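Local coordinates for MOBA relate protein (Mycobacterium sp., PDB 2WAW) that is of unknown function but probably acts as a MobA-like nucleotidyltransferase of the GT-A fold, at residues W185-Y188 with E189-L192. Residues are numbered along the deposited sequence; the frame is centred on the assembly and turned at random.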
ATOM      1  N   TRP A 185     -12.806 -14.146  -2.480  1.00 18.09           N
ATOM      2  CA  TRP A 185     -13.476 -14.410  -1.205  1.00 18.33           C
ATOM      3  C   TRP A 185     -12.662 -15.384  -0.361  1.00 17.17           C
ATOM      4  O   TRP A 185     -12.523 -15.213   0.860  1.00 16.28           O
ATOM      5  CB  TRP A 185     -14.910 -14.931  -1.392  1.00 18.27           C
ATOM      6  CG  TRP A 185     -15.626 -14.879  -0.083  1.00 14.14           C
ATOM      7  CD1 TRP A 185     -15.739 -15.892   0.821  1.00 15.48           C
ATOM      8  CD2 TRP A 185     -16.242 -13.731   0.515  1.00 13.07           C
ATOM      9  NE1 TRP A 185     -16.421 -15.455   1.940  1.00 17.14           N
ATOM     10  CE2 TRP A 185     -16.733 -14.131   1.780  1.00 17.00           C
ATOM     11  CE3 TRP A 185     -16.444 -12.399   0.095  1.00 13.06           C
ATOM     12  CZ2 TRP A 185     -17.419 -13.252   2.638  1.00 16.87           C
ATOM     13  CZ3 TRP A 185     -17.124 -11.525   0.950  1.00 17.72           C
ATOM     14  CH2 TRP A 185     -17.596 -11.960   2.208  1.00 14.35           C
ATOM     15  N   ASP A 186     -12.064 -16.378  -1.012  1.00 16.52           N
ATOM     16  CA  ASP A 186     -11.209 -17.316  -0.294  1.00 17.92           C
ATOM     17  C   ASP A 186     -10.036 -16.600   0.391  1.00 16.87           C
ATOM     18  O   ASP A 186      -9.716 -16.912   1.530  1.00 16.85           O
ATOM     19  CB  ASP A 186     -10.671 -18.416  -1.207  1.00 19.58           C
ATOM     20  CG  ASP A 186     -10.003 -19.529  -0.428  1.00 28.55           C
ATOM     21  OD1 ASP A 186     -10.718 -20.318   0.225  1.00 34.34           O
ATOM     22  OD2 ASP A 186      -8.761 -19.622  -0.467  1.00 36.56           O
ATOM     23  N   ASP A 187      -9.415 -15.642  -0.293  1.00 16.18           N
ATOM     24  CA  ASP A 187      -8.318 -14.873   0.301  1.00 16.01           C
ATOM     25  C   ASP A 187      -8.793 -14.170   1.592  1.00 17.11           C
ATOM     26  O   ASP A 187      -8.084 -14.115   2.598  1.00 17.60           O
ATOM     27  CB  ASP A 187      -7.852 -13.787  -0.658  1.00 14.72           C
ATOM     28  CG  ASP A 187      -6.977 -14.302  -1.795  1.00 21.78           C
ATOM     29  OD1 ASP A 187      -6.458 -15.423  -1.733  1.00 21.40           O
ATOM     30  OD2 ASP A 187      -6.772 -13.537  -2.754  1.00 23.55           O
ATOM     31  N   TYR A 188      -9.988 -13.600   1.524  1.00 14.64           N
ATOM     32  CA  TYR A 188     -10.577 -12.877   2.657  1.00 14.40           C
ATOM     33  C   TYR A 188     -10.760 -13.808   3.847  1.00 16.52           C
ATOM     34  O   TYR A 188     -10.376 -13.465   4.957  1.00 16.89           O
ATOM     35  CB  TYR A 188     -11.919 -12.266   2.263  1.00 14.19           C
ATOM     36  CG  TYR A 188     -12.701 -11.757   3.451  1.00 16.01           C
ATOM     37  CD1 TYR A 188     -12.128 -10.853   4.375  1.00 15.02           C
ATOM     38  CD2 TYR A 188     -14.006 -12.170   3.654  1.00 12.18           C
ATOM     39  CE1 TYR A 188     -12.859 -10.405   5.477  1.00 14.31           C
ATOM     40  CE2 TYR A 188     -14.741 -11.719   4.727  1.00 15.97           C
ATOM     41  CZ  TYR A 188     -14.165 -10.838   5.634  1.00 15.88           C
ATOM     42  OH  TYR A 188     -14.905 -10.378   6.693  1.00 16.59           O
ATOM     43  N   GLU A 189     -11.346 -14.982   3.616  1.00 15.78           N
ATOM     44  CA  GLU A 189     -11.576 -15.910   4.716  0.50 16.42           C
ATOM     45  C   GLU A 189     -10.271 -16.375   5.329  1.00 16.77           C
ATOM     46  O   GLU A 189     -10.202 -16.556   6.546  1.00 17.07           O
ATOM     47  CB  GLU A 189     -12.438 -17.090   4.290  0.50 16.01           C
ATOM     48  CG  GLU A 189     -13.834 -16.671   3.841  0.50 16.52           C
ATOM     49  CD  GLU A 189     -14.901 -17.651   4.274  0.50  9.09           C
ATOM     50  OE1 GLU A 189     -14.552 -18.785   4.675  0.50 11.13           O
ATOM     51  OE2 GLU A 189     -16.083 -17.269   4.251  0.50  9.87           O
ATOM     52  N   ARG A 190      -9.228 -16.534   4.497  1.00 16.28           N
ATOM     53  CA  ARG A 190      -7.899 -16.934   4.990  0.50 15.61           C
ATOM     54  C   ARG A 190      -7.301 -15.837   5.875  1.00 16.67           C
ATOM     55  O   ARG A 190      -6.702 -16.116   6.928  1.00 17.71           O
ATOM     56  CB  ARG A 190      -6.930 -17.214   3.835  0.50 16.83           C
ATOM     57  CG  ARG A 190      -7.213 -18.460   3.011  0.50 12.52           C
ATOM     58  CD  ARG A 190      -6.074 -18.673   2.000  0.50 17.51           C
ATOM     59  NE  ARG A 190      -6.581 -18.928   0.654  0.50 27.09           N
ATOM     60  CZ  ARG A 190      -6.358 -18.148  -0.404  0.50 25.60           C
ATOM     61  NH1 ARG A 190      -5.613 -17.062  -0.293  0.50 25.62           N
ATOM     62  NH2 ARG A 190      -6.874 -18.459  -1.588  0.50 22.80           N
ATOM     63  N   LEU A 191      -7.452 -14.593   5.449  1.00 16.32           N
ATOM     64  CA  LEU A 191      -6.962 -13.485   6.236  1.00 15.46           C
ATOM     65  C   LEU A 191      -7.740 -13.342   7.528  1.00 15.90           C
ATOM     66  O   LEU A 191      -7.193 -13.126   8.539  1.00 17.88           O
ATOM     67  CB  LEU A 191      -6.964 -12.172   5.441  1.00 15.64           C
ATOM     68  CG  LEU A 191      -6.561 -10.914   6.173  1.00 17.45           C
ATOM     69  CD1 LEU A 191      -5.127 -11.015   6.554  1.00 20.59           C
ATOM     70  CD2 LEU A 191      -6.834  -9.713   5.275  1.00 20.30           C
ATOM     71  N   LEU A 192      -9.037 -13.481   7.452  1.00 16.19           N
ATOM     72  CA  LEU A 192      -9.844 -13.362   8.638  1.00 17.25           C
ATOM     73  C   LEU A 192      -9.492 -14.463   9.661  1.00 19.24           C
ATOM     74  O   LEU A 192      -9.417 -14.207  10.807  1.00 19.65           O
ATOM     75  CB  LEU A 192     -11.336 -13.382   8.306  1.00 20.00           C
ATOM     76  CG  LEU A 192     -12.306 -13.386   9.484  1.00 20.00           C
ATOM     77  CD1 LEU A 192     -12.215 -12.107  10.262  1.00 20.00           C
ATOM     78  CD2 LEU A 192     -13.686 -13.619   9.001  1.00 20.00           C
TER
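Residues 185-188 and 189-192 are the first two turns of one continuous helix, and four consecutive i to i+4 hydrogen bonds join them. They run from Glu-189 N to Trp-185 O (3.0 Å), Arg-190 N to Asp-186 O, Leu-191 N to Asp-187 O and Leu-192 N to Tyr-188 O, the last being the shortest at 2.8 Å. Trp-185 gives its indole N-H to Glu-189: NE1 reaches OE2 at 3.0 Å, on the anti side of the carboxylate and 31° out of its plane. This bond belongs to one of two modelled conformers of Glu-189 and is to that extent uncertain. CG of Trp-185 lies anti to the backbone N (chi1 -167°), which swings the ring forward to where the bent Glu-189 chain can meet its edge. Tyr-188 CD2 lies over one face of the same indole.

Asp-186, Asp-187 and Arg-190 form a salt-bridge network with i to i+4 and i to i+3 spacing. The guanidinium folds back over the first turn, with Asp-186 O and Asp-187 CA over one face. NH2 of Arg-190 lies a very short 2.5 Å from Asp-186 OD2, and NH1 an implausible 2.3 Å from Asp-187 OD1; Arg-190 also has a second conformer, so the exact geometry is doubtful. Asp-187 OD2 also accepts a hydrogen bond from Asp-183 N.

Tyr-188 and Leu-192 lie alongside each other, pointing the same way. The buried Tyr-188 bonds through its hydroxyl to Pro-27 O, while Trp-185 and Tyr-188 pack on Leu-26 and buried Leu-191 on Val-182, seating the C-terminal helix 185-197 against the segment around strand 27-28 and the loop that follows edge strand 169-173.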